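Uncharacterized protein (Shewanella loihica PV-4, PDB 2Q3L) is of unknown function but has a SpoIIAA-like fold of the STAS clan, consistent with a role in ligand binding or membrane association. Local coordinates at residues F20-K25 and E43-G48. Residues are numbered along the deposited sequence; the frame is centred on the assembly and turned at random.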
ATOM      1  N   PHE A  20      27.392  -2.181 -18.245  1.00 51.67           N
ATOM      2  CA  PHE A  20      26.246  -2.728 -17.555  1.00 50.20           C
ATOM      3  C   PHE A  20      25.631  -1.591 -16.716  1.00 51.04           C
ATOM      4  O   PHE A  20      26.326  -0.670 -16.324  1.00 53.95           O
ATOM      5  CB  PHE A  20      26.606  -3.914 -16.673  1.00 48.18           C
ATOM      6  CG  PHE A  20      26.923  -5.166 -17.430  1.00 52.37           C
ATOM      7  CD1 PHE A  20      25.904  -5.889 -18.066  1.00 51.77           C
ATOM      8  CD2 PHE A  20      28.232  -5.667 -17.468  1.00 52.35           C
ATOM      9  CE1 PHE A  20      26.180  -7.069 -18.766  1.00 49.96           C
ATOM     10  CE2 PHE A  20      28.520  -6.864 -18.166  1.00 53.73           C
ATOM     11  CZ  PHE A  20      27.503  -7.546 -18.834  1.00 52.99           C
ATOM     12  N   TYR A  21      24.322  -1.618 -16.503  1.00 48.38           N
ATOM     13  CA  TYR A  21      23.685  -0.621 -15.666  1.00 46.99           C
ATOM     14  C   TYR A  21      22.541  -1.308 -14.943  1.00 47.33           C
ATOM     15  O   TYR A  21      22.025  -2.335 -15.395  1.00 45.94           O
ATOM     16  CB  TYR A  21      23.196   0.618 -16.461  1.00 47.31           C
ATOM     17  CG  TYR A  21      22.147   0.343 -17.509  1.00 44.25           C
ATOM     18  CD1 TYR A  21      22.507  -0.048 -18.806  1.00 54.69           C
ATOM     19  CD2 TYR A  21      20.802   0.469 -17.223  1.00 52.78           C
ATOM     20  CE1 TYR A  21      21.532  -0.308 -19.783  1.00 45.55           C
ATOM     21  CE2 TYR A  21      19.823   0.212 -18.180  1.00 46.75           C
ATOM     22  CZ  TYR A  21      20.187  -0.175 -19.451  1.00 49.64           C
ATOM     23  OH  TYR A  21      19.202  -0.436 -20.385  1.00 51.06           O
ATOM     24  N   LEU A  22      22.171  -0.730 -13.810  1.00 49.79           N
ATOM     25  CA  LEU A  22      21.103  -1.235 -12.989  1.00 49.29           C
ATOM     26  C   LEU A  22      19.827  -0.566 -13.480  1.00 50.04           C
ATOM     27  O   LEU A  22      19.797   0.643 -13.672  1.00 52.56           O
ATOM     28  CB  LEU A  22      21.420  -0.943 -11.521  1.00 49.08           C
ATOM     29  CG  LEU A  22      20.518  -1.544 -10.470  1.00 49.49           C
ATOM     30  CD1 LEU A  22      20.443  -3.037 -10.609  1.00 53.95           C
ATOM     31  CD2 LEU A  22      20.965  -1.114  -9.034  1.00 57.29           C
ATOM     32  N   ALA A  23      18.801  -1.370 -13.763  1.00 48.12           N
ATOM     33  CA  ALA A  23      17.557  -0.854 -14.323  1.00 48.71           C
ATOM     34  C   ALA A  23      16.407  -1.123 -13.412  1.00 47.64           C
ATOM     35  O   ALA A  23      16.273  -2.231 -12.863  1.00 49.64           O
ATOM     36  CB  ALA A  23      17.272  -1.485 -15.697  1.00 49.17           C
ATOM     37  N   PHE A  24      15.577  -0.102 -13.258  1.00 49.07           N
ATOM     38  CA  PHE A  24      14.353  -0.188 -12.484  1.00 49.07           C
ATOM     39  C   PHE A  24      13.225   0.311 -13.345  1.00 48.79           C
ATOM     40  O   PHE A  24      13.397   1.204 -14.186  1.00 49.30           O
ATOM     41  CB  PHE A  24      14.379   0.740 -11.272  1.00 49.72           C
ATOM     42  CG  PHE A  24      15.515   0.502 -10.334  1.00 51.33           C
ATOM     43  CD1 PHE A  24      16.742   1.050 -10.588  1.00 49.32           C
ATOM     44  CD2 PHE A  24      15.320  -0.224  -9.159  1.00 50.21           C
ATOM     45  CE1 PHE A  24      17.784   0.845  -9.719  1.00 52.48           C
ATOM     46  CE2 PHE A  24      16.356  -0.431  -8.267  1.00 56.85           C
ATOM     47  CZ  PHE A  24      17.590   0.103  -8.552  1.00 56.70           C
ATOM     48  N   LYS A  25      12.052  -0.241 -13.100  1.00 50.40           N
ATOM     49  CA  LYS A  25      10.848   0.225 -13.739  1.00 51.20           C
ATOM     50  C   LYS A  25       9.780   0.148 -12.669  1.00 50.37           C
ATOM     51  O   LYS A  25       9.414  -0.943 -12.223  1.00 52.20           O
ATOM     52  CB  LYS A  25      10.442  -0.574 -14.979  1.00 52.35           C
ATOM     53  CG  LYS A  25       9.202   0.057 -15.601  1.00 49.89           C
ATOM     54  CD  LYS A  25       8.638  -0.664 -16.763  1.00 55.69           C
ATOM     55  CE  LYS A  25       7.502   0.219 -17.339  1.00 53.55           C
ATOM     56  NZ  LYS A  25       6.873  -0.404 -18.467  1.00 58.71           N
ATOM     57  N   GLU A  43      20.245  -5.437  -2.823  1.00 49.60           N
ATOM     58  CA  GLU A  43      21.399  -5.761  -1.986  1.00 53.50           C
ATOM     59  C   GLU A  43      22.414  -6.730  -2.702  1.00 54.01           C
ATOM     60  O   GLU A  43      23.630  -6.597  -2.552  1.00 51.03           O
ATOM     61  CB  GLU A  43      20.908  -6.342  -0.679  1.00 54.03           C
ATOM     62  CG  GLU A  43      20.292  -5.284   0.233  1.00 62.90           C
ATOM     63  CD  GLU A  43      19.595  -5.898   1.446  1.00 71.17           C
ATOM     64  OE1 GLU A  43      19.612  -7.135   1.569  1.00 67.57           O
ATOM     65  OE2 GLU A  43      19.021  -5.155   2.269  1.00 75.60           O
ATOM     66  N   SER A  44      21.890  -7.665  -3.500  1.00 52.24           N
ATOM     67  CA  SER A  44      22.707  -8.566  -4.291  1.00 52.57           C
ATOM     68  C   SER A  44      23.527  -7.756  -5.353  1.00 53.53           C
ATOM     69  O   SER A  44      24.746  -7.853  -5.412  1.00 51.98           O
ATOM     70  CB  SER A  44      21.813  -9.642  -4.925  1.00 53.20           C
ATOM     71  OG  SER A  44      22.550 -10.456  -5.793  1.00 57.51           O
ATOM     72  N   ALA A  45      22.853  -6.908  -6.122  1.00 52.59           N
ATOM     73  CA  ALA A  45      23.481  -6.031  -7.111  1.00 52.80           C
ATOM     74  C   ALA A  45      24.604  -5.175  -6.581  1.00 54.00           C
ATOM     75  O   ALA A  45      25.578  -4.985  -7.267  1.00 55.37           O
ATOM     76  CB  ALA A  45      22.421  -5.111  -7.759  1.00 55.32           C
ATOM     77  N   LEU A  46      24.485  -4.682  -5.359  1.00 53.70           N
ATOM     78  CA  LEU A  46      25.465  -3.769  -4.793  1.00 55.55           C
ATOM     79  C   LEU A  46      26.445  -4.383  -3.843  1.00 53.74           C
ATOM     80  O   LEU A  46      27.158  -3.634  -3.188  1.00 52.26           O
ATOM     81  CB  LEU A  46      24.745  -2.653  -3.979  1.00 56.66           C
ATOM     82  CG  LEU A  46      23.548  -1.925  -4.563  1.00 61.49           C
ATOM     83  CD1 LEU A  46      23.149  -0.818  -3.661  1.00 65.44           C
ATOM     84  CD2 LEU A  46      23.766  -1.402  -5.943  1.00 63.57           C
ATOM     85  N   ALA A  47      26.445  -5.708  -3.697  1.00 55.20           N
ATOM     86  CA  ALA A  47      27.353  -6.373  -2.772  1.00 55.12           C
ATOM     87  C   ALA A  47      28.807  -6.043  -3.130  1.00 55.65           C
ATOM     88  O   ALA A  47      29.204  -6.157  -4.294  1.00 54.28           O
ATOM     89  CB  ALA A  47      27.144  -7.890  -2.815  1.00 57.74           C
ATOM     90  N   GLY A  48      29.560  -5.620  -2.118  1.00 54.74           N
ATOM     91  CA  GLY A  48      30.957  -5.245  -2.259  1.00 55.66           C
ATOM     92  C   GLY A  48      31.269  -3.824  -2.701  1.00 56.28           C
ATOM     93  O   GLY A  48      32.431  -3.448  -2.710  1.00 53.58           O
TER
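Leu-22 meets Ala-45 and Leu-46 where strand 19-30 packs against the C-terminal end of helix 32-45, within the beta-alpha-beta unit that strand 54-66 completes in this SpoIIAA-like fold. The backbones stay well apart, with 8.0 Å between the CA of Leu-22 and the CA of Ala-45, and no hydrogen bond crosses, so the contact rests on apolar packing alone and buries 85 Å² in total. Followed outward, the CB of Leu-22 points toward the helix end; with CG opposite the backbone N (chi1 -172°) and beside the carbonyl carbon, both methyls reach the other segment. There they part: CD1 reaches the CB of Ala-45 at 4.0 Å, in the last helical turn, whereas CD2 goes to Leu-46, the residue at which the chain drops out of helical geometry. With its CG beside the backbone N (chi1 -47°), Leu-46 brings CD2 up to Leu-22, although its CB does not point that way, and the two side chains cross at about a right angle. The turn at the helix end is closed by a backbone hydrogen bond, Ala-47 N to Ser-44 O, of 3.2 Å. Around the contact, Leu-22 also packs on Leu-42 of the same helix and on Ile-13, and Leu-46 on Ile-54, so the packing extends to both neighbouring strands. The second of the two apolar contacts is Leu-22 CD2 against Leu-46 CD2 at 4.2 Å, between two buried leucines.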